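Local atomic coordinates of xylanase and alpha-amylase inhibitor protein (Scadoxus multiflorus, PDB entry 3MU7), a protein that inhibits xylanase and alpha-amylase enzymes and is built as a TIM barrel of the glycosyl hydrolase family 18 type. Residues D119-H124 / F150-A155; I169-F174 / A208-K212. All coordinates share one frame; numbering follows the deposited sequence.

Contact 1. Residues D119-H124 / F150-A155; sequences DGIDFH and FALTAA
Thr153 OG1 donates to Asp122 OD1 (2.8 Å), using the anti lone pair of the carboxylate oxygen; the two side chains meet at about a right angle across neighbouring strands. Trp178 NE1 shares the same oxygen, while Tyr8 OH and Ser73 OG bond to OD2, so four groups hold the buried carboxylate and fix its rotation. CG stands anti to the backbone N of Asp122 (chi1 175°), which brings OD1 across to the threonine. With an alanine in place of Asp122, Thr153 OG1 and Trp178 NE1 would probably lose their shared acceptor, and Tyr8 and Ser73 their carboxylate partner. The strands run parallel, and backbone bonds alternate between them, from Ala151 N with Asp119 O (2.8 Å) at one end to Ala155 N with Phe123 O at the other. Gly120 CA lies 3.0 Å from Ala151 O, which a side chain would strike; the backbone angles (phi 158°) would also press one against the carbonyl of Asp119. At the C-terminal end of the pairing, Ala155 CB meets the His124 ring at ND1 (3.5 Å), whose own hydrogen-bond partner is Tyr8 OH. On the face opposite Asp122 and Thr153, Leu152 CD2 packs on Ile121 CB (4.1 Å) and on Phe123 CE2, with helix 133-144 covering Leu152 and Phe123. This is the right-handed beta-alpha-beta unit of a TIM barrel: Asp122 and Thr153 face the interior, and Ile121, Phe123 and Leu152 form the apolar outer face. DGIDFH matches the start of the family 18 DGxDxDxE motif except that His124 replaces an aspartate, consistent with a chitinase-like scaffold serving as an inhibitor.

Contact 2. Residues I169-F174 / A208-K212; sequences INSATF and ARTDK
Phe174 O is gripped by two donors, the hydroxyl of Thr210 (OG1 to O, 2.8 Å) and a water that also accepts from Asp211 N. The hydroxyl comes from above the carbonyl plane, 54° out of it. Thr210 OG1 lies anti to its own backbone N (chi1 -177°), the position from which it meets the carbonyl. Arg209 O is a second meeting point. One water donates to it and to Ile169 O while accepting from Phe174 N, so a single molecule links Ile169 of helix 166-170, Phe174 before the next strand, and Arg209 of the facing loop. Ala172 CA adds a close, nearly straight CH...O contact to Arg209 O (3.1 Å). Arg209 reaches back across the other segment: its chain bends at chi3 (76°), and NH1 donates to Asn170 O (2.9 Å), which sits near the guanidinium plane. Ala172 CB lies over the centre of one face of that group, 4.0 Å above its plane, and Arg209 CD also brushes Asn170 O (3.3 Å). Another water bridges Asn170 ND2 and Arg209 N. Apolar touching is slight, with Ile169 CG2 and Ala208 CB 4.5 Å apart. Ala172, with positive phi, leaves the helical conformation and turns its CA to the carbonyl of Arg209, the centre of an inverse gamma turn. The contact therefore joins two alpha-to-beta loops, which lead into strands 176-180 and 213-218 at the N-terminal ends of the barrel strands. Carbonyls and waters do most of the joining, and the arginine's positive charge at the C-terminal end of a helix is probably favourable there.

How the contacts relate
From the N terminus, strand 120-125 is followed by helix 133-144 and strand 151-154, where contact 1 closes the loop. The chain then enters helix 166-170 and, after strand 176-180 and helix 195-207, contact 2 closes a second, longer loop with the approach to strand 213-218. The two are in series, neither nested nor crossing. Contact 1 lies in the barrel wall, contact 2 among the loops at its N-terminal rim, with centres about 12 Å apart. Phe174 joins them: its ring meets Phe123 edge-to-face and packs on Ala154, its CZ lying 3.7 Å from Ala154 CB, linking successive units of the barrel.

Contact 1. Residues D119-H124 / F150-A155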
loop_
_atom_site.group_PDB
_atom_site.type_symbol
_atom_site.label_atom_id
_atom_site.label_comp_id
_atom_site.label_asym_id
_atom_site.label_seq_id
_atom_site.Cartn_x
_atom_site.Cartn_y
_atom_site.Cartn_z
ATOM N N ASP A 119 -2.233 10.405 -5.655
ATOM C CA ASP A 119 -1.177 9.960 -6.542
ATOM C C ASP A 119 -1.332 8.535 -7.044
ATOM O O ASP A 119 -0.512 8.076 -7.831
ATOM C CB ASP A 119 0.169 10.151 -5.864
ATOM C CG ASP A 119 0.424 11.595 -5.529
ATOM O OD1 ASP A 119 0.594 12.388 -6.480
ATOM O OD2 ASP A 119 0.410 11.940 -4.334
ATOM N N GLY A 120 -2.373 7.836 -6.602
ATOM C CA GLY A 120 -2.604 6.486 -7.086
ATOM C C GLY A 120 -3.458 5.648 -6.172
ATOM O O GLY A 120 -3.957 6.120 -5.138
ATOM N N ILE A 121 -3.605 4.387 -6.577
ATOM C CA ILE A 121 -4.443 3.405 -5.902
ATOM C C ILE A 121 -3.622 2.175 -5.568
ATOM O O ILE A 121 -2.901 1.651 -6.422
ATOM C CB ILE A 121 -5.650 2.979 -6.795
ATOM C CG1 ILE A 121 -6.500 4.186 -7.237
ATOM C CG2 ILE A 121 -6.487 1.890 -6.111
ATOM C CD1 ILE A 121 -7.147 4.962 -6.103
ATOM N N ASP A 122 -3.764 1.721 -4.329
ATOM C CA ASP A 122 -3.088 0.533 -3.827
ATOM C C ASP A 122 -4.088 -0.612 -3.678
ATOM O O ASP A 122 -5.118 -0.464 -3.021
ATOM C CB ASP A 122 -2.455 0.868 -2.476
ATOM C CG ASP A 122 -1.819 -0.323 -1.805
ATOM O OD1 ASP A 122 -0.845 -0.870 -2.362
ATOM O OD2 ASP A 122 -2.277 -0.690 -0.703
ATOM N N PHE A 123 -3.783 -1.751 -4.295
ATOM C CA PHE A 123 -4.641 -2.944 -4.238
ATOM C C PHE A 123 -4.207 -3.798 -3.047
ATOM O O PHE A 123 -3.258 -4.592 -3.149
ATOM C CB PHE A 123 -4.487 -3.788 -5.510
ATOM C CG PHE A 123 -5.238 -3.283 -6.722
ATOM C CD1 PHE A 123 -5.955 -4.181 -7.506
ATOM C CD2 PHE A 123 -5.205 -1.941 -7.105
ATOM C CE1 PHE A 123 -6.626 -3.759 -8.661
ATOM C CE2 PHE A 123 -5.881 -1.512 -8.254
ATOM C CZ PHE A 123 -6.593 -2.426 -9.030
ATOM N N HIS A 124 -4.886 -3.652 -1.918
ATOM C CA HIS A 124 -4.598 -4.465 -0.723
ATOM C C HIS A 124 -5.708 -5.518 -0.590
ATOM O O HIS A 124 -6.446 -5.574 0.400
ATOM C CB HIS A 124 -4.501 -3.562 0.515
ATOM C CG HIS A 124 -3.895 -4.215 1.726
ATOM N ND1 HIS A 124 -2.698 -3.793 2.263
ATOM C CD2 HIS A 124 -4.323 -5.232 2.515
ATOM C CE1 HIS A 124 -2.414 -4.523 3.328
ATOM N NE2 HIS A 124 -3.382 -5.401 3.503
ATOM N N PHE A 150 -1.252 8.583 -12.684
ATOM C CA PHE A 150 -1.200 8.151 -11.286
ATOM C C PHE A 150 -0.608 6.751 -11.232
ATOM O O PHE A 150 -0.499 6.086 -12.258
ATOM C CB PHE A 150 -2.599 8.160 -10.664
ATOM C CG PHE A 150 -3.603 7.323 -11.417
ATOM C CD1 PHE A 150 -3.724 5.961 -11.161
ATOM C CD2 PHE A 150 -4.416 7.895 -12.397
ATOM C CE1 PHE A 150 -4.638 5.185 -11.865
ATOM C CE2 PHE A 150 -5.334 7.126 -13.096
ATOM C CZ PHE A 150 -5.443 5.771 -12.831
ATOM N N ALA A 151 -0.252 6.303 -10.034
ATOM C CA ALA A 151 0.330 4.982 -9.832
ATOM C C ALA A 151 -0.699 3.924 -9.463
ATOM O O ALA A 151 -1.740 4.217 -8.870
ATOM C CB ALA A 151 1.399 5.049 -8.760
ATOM N N LEU A 152 -0.380 2.681 -9.814
ATOM C CA LEU A 152 -1.098 1.516 -9.326
ATOM C C LEU A 152 -0.116 0.642 -8.576
ATOM O O LEU A 152 0.955 0.308 -9.092
ATOM C CB LEU A 152 -1.736 0.739 -10.481
ATOM C CG LEU A 152 -2.879 1.465 -11.203
ATOM C CD1 LEU A 152 -3.274 0.740 -12.488
ATOM C CD2 LEU A 152 -4.076 1.664 -10.288
ATOM N N THR A 153 -0.467 0.286 -7.343
ATOM C CA THR A 153 0.403 -0.557 -6.528
ATOM C C THR A 153 -0.389 -1.720 -5.964
ATOM O O THR A 153 -1.619 -1.710 -6.005
ATOM C CB THR A 153 1.061 0.242 -5.383
ATOM O OG1 THR A 153 0.052 0.726 -4.495
ATOM C CG2 THR A 153 1.846 1.434 -5.916
ATOM N N ALA A 154 0.311 -2.735 -5.460
ATOM C CA ALA A 154 -0.346 -3.895 -4.861
ATOM C C ALA A 154 0.386 -4.352 -3.608
ATOM O O ALA A 154 1.603 -4.163 -3.476
ATOM C CB ALA A 154 -0.455 -5.043 -5.862
ATOM N N ALA A 155 -0.365 -4.985 -2.704
ATOM C CA ALA A 155 0.151 -5.454 -1.424
ATOM C C ALA A 155 -0.159 -6.942 -1.242
ATOM O O ALA A 155 -0.983 -7.313 -0.402
ATOM C CB ALA A 155 -0.448 -4.646 -0.282
#

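Contact 2. Residues I169-F174 / A208-K212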
loop_
_atom_site.group_PDB
_atom_site.type_symbol
_atom_site.label_atom_id
_atom_site.label_comp_id
_atom_site.label_asym_id
_atom_site.label_seq_id
_atom_site.Cartn_x
_atom_site.Cartn_y
_atom_site.Cartn_z
ATOM N N ILE A 169 -0.929 -9.159 -10.900
ATOM C CA ILE A 169 0.494 -8.813 -10.890
ATOM C C ILE A 169 1.171 -9.295 -12.179
ATOM O O ILE A 169 1.986 -8.581 -12.757
ATOM C CB ILE A 169 1.214 -9.350 -9.621
ATOM C CG1 ILE A 169 0.691 -8.624 -8.377
ATOM C CG2 ILE A 169 2.735 -9.203 -9.739
ATOM C CD1 ILE A 169 1.075 -9.284 -7.053
ATOM N N ASN A 170 0.788 -10.484 -12.649
ATOM C CA ASN A 170 1.346 -11.063 -13.878
ATOM C C ASN A 170 1.084 -10.235 -15.139
ATOM O O ASN A 170 1.769 -10.417 -16.150
ATOM C CB ASN A 170 0.776 -12.467 -14.117
ATOM C CG ASN A 170 1.379 -13.528 -13.224
ATOM O OD1 ASN A 170 0.844 -14.633 -13.143
ATOM N ND2 ASN A 170 2.489 -13.226 -12.576
ATOM N N SER A 171 0.089 -9.352 -15.103
ATOM C CA SER A 171 -0.205 -8.487 -16.243
ATOM C C SER A 171 0.788 -7.334 -16.386
ATOM O O SER A 171 0.738 -6.605 -17.375
ATOM C CB SER A 171 -1.625 -7.931 -16.157
ATOM O OG SER A 171 -1.703 -6.883 -15.205
ATOM N N ALA A 172 1.664 -7.166 -15.391
ATOM C CA ALA A 172 2.697 -6.111 -15.349
ATOM C C ALA A 172 2.128 -4.715 -15.110
ATOM O O ALA A 172 2.807 -3.715 -15.313
ATOM C CB ALA A 172 3.593 -6.134 -16.608
ATOM N N THR A 173 0.891 -4.650 -14.636
ATOM C CA THR A 173 0.174 -3.382 -14.505
ATOM C C THR A 173 0.646 -2.511 -13.332
ATOM O O THR A 173 0.481 -1.293 -13.373
ATOM C CB THR A 173 -1.364 -3.629 -14.435
ATOM O OG1 THR A 173 -2.096 -2.415 -14.690
ATOM C CG2 THR A 173 -1.774 -4.241 -13.099
ATOM N N PHE A 174 1.235 -3.115 -12.299
ATOM C CA PHE A 174 1.599 -2.355 -11.101
ATOM C C PHE A 174 2.946 -1.673 -11.225
ATOM O O PHE A 174 3.944 -2.290 -11.626
ATOM C CB PHE A 174 1.554 -3.228 -9.845
ATOM C CG PHE A 174 0.188 -3.773 -9.557
ATOM C CD1 PHE A 174 -0.076 -5.126 -9.716
ATOM C CD2 PHE A 174 -0.845 -2.926 -9.150
ATOM C CE1 PHE A 174 -1.349 -5.631 -9.470
ATOM C CE2 PHE A 174 -2.113 -3.421 -8.904
ATOM C CZ PHE A 174 -2.368 -4.777 -9.056
ATOM N N ALA A 208 8.218 -11.234 -10.058
ATOM C CA ALA A 208 7.120 -10.265 -10.046
ATOM C C ALA A 208 7.281 -9.283 -11.193
ATOM O O ALA A 208 8.330 -8.657 -11.343
ATOM C CB ALA A 208 7.069 -9.540 -8.727
ATOM N N ARG A 209 6.236 -9.149 -12.005
ATOM C CA ARG A 209 6.306 -8.303 -13.190
ATOM C C ARG A 209 5.976 -6.861 -12.831
ATOM O O ARG A 209 4.903 -6.330 -13.136
ATOM C CB ARG A 209 5.411 -8.850 -14.299
ATOM C CG ARG A 209 5.820 -10.246 -14.755
ATOM C CD ARG A 209 5.070 -10.651 -16.004
ATOM N NE ARG A 209 5.605 -9.974 -17.180
ATOM C CZ ARG A 209 4.889 -9.588 -18.236
ATOM N NH1 ARG A 209 3.572 -9.784 -18.294
ATOM N NH2 ARG A 209 5.505 -8.989 -19.244
ATOM N N THR A 210 6.919 -6.235 -12.147
ATOM C CA THR A 210 6.804 -4.850 -11.718
ATOM C C THR A 210 8.204 -4.249 -11.692
ATOM O O THR A 210 9.190 -4.973 -11.496
ATOM C CB THR A 210 6.130 -4.745 -10.321
ATOM O OG1 THR A 210 5.969 -3.370 -9.968
ATOM C CG2 THR A 210 6.962 -5.415 -9.239
ATOM N N ASP A 211 8.289 -2.935 -11.865
ATOM C CA ASP A 211 9.578 -2.254 -11.830
ATOM C C ASP A 211 10.179 -2.191 -10.426
ATOM O O ASP A 211 11.396 -2.103 -10.284
ATOM C CB ASP A 211 9.467 -0.837 -12.398
ATOM C CG ASP A 211 9.226 -0.810 -13.901
ATOM O OD1 ASP A 211 9.526 -1.803 -14.595
ATOM O OD2 ASP A 211 8.732 0.235 -14.381
ATOM N N LYS A 212 9.342 -2.210 -9.393
ATOM C CA LYS A 212 9.805 -2.018 -8.018
ATOM C C LYS A 212 9.103 -2.975 -7.056
ATOM O O LYS A 212 7.910 -2.964 -6.949
ATOM C CB LYS A 212 9.529 -0.584 -7.580
ATOM C CG LYS A 212 10.353 0.511 -8.338
ATOM C CD LYS A 212 11.876 0.309 -8.224
ATOM C CE LYS A 212 12.678 0.999 -9.375
ATOM N NZ LYS A 212 13.938 1.571 -8.957
HETATM O O HOH W 1 2.445 -5.830 -11.908
HETATM O O HOH W 2 4.473 -11.547 -11.882
HETATM O O HOH W 3 5.599 -3.501 -15.069
HETATM O O HOH W 4 6.067 -1.623 -13.189
#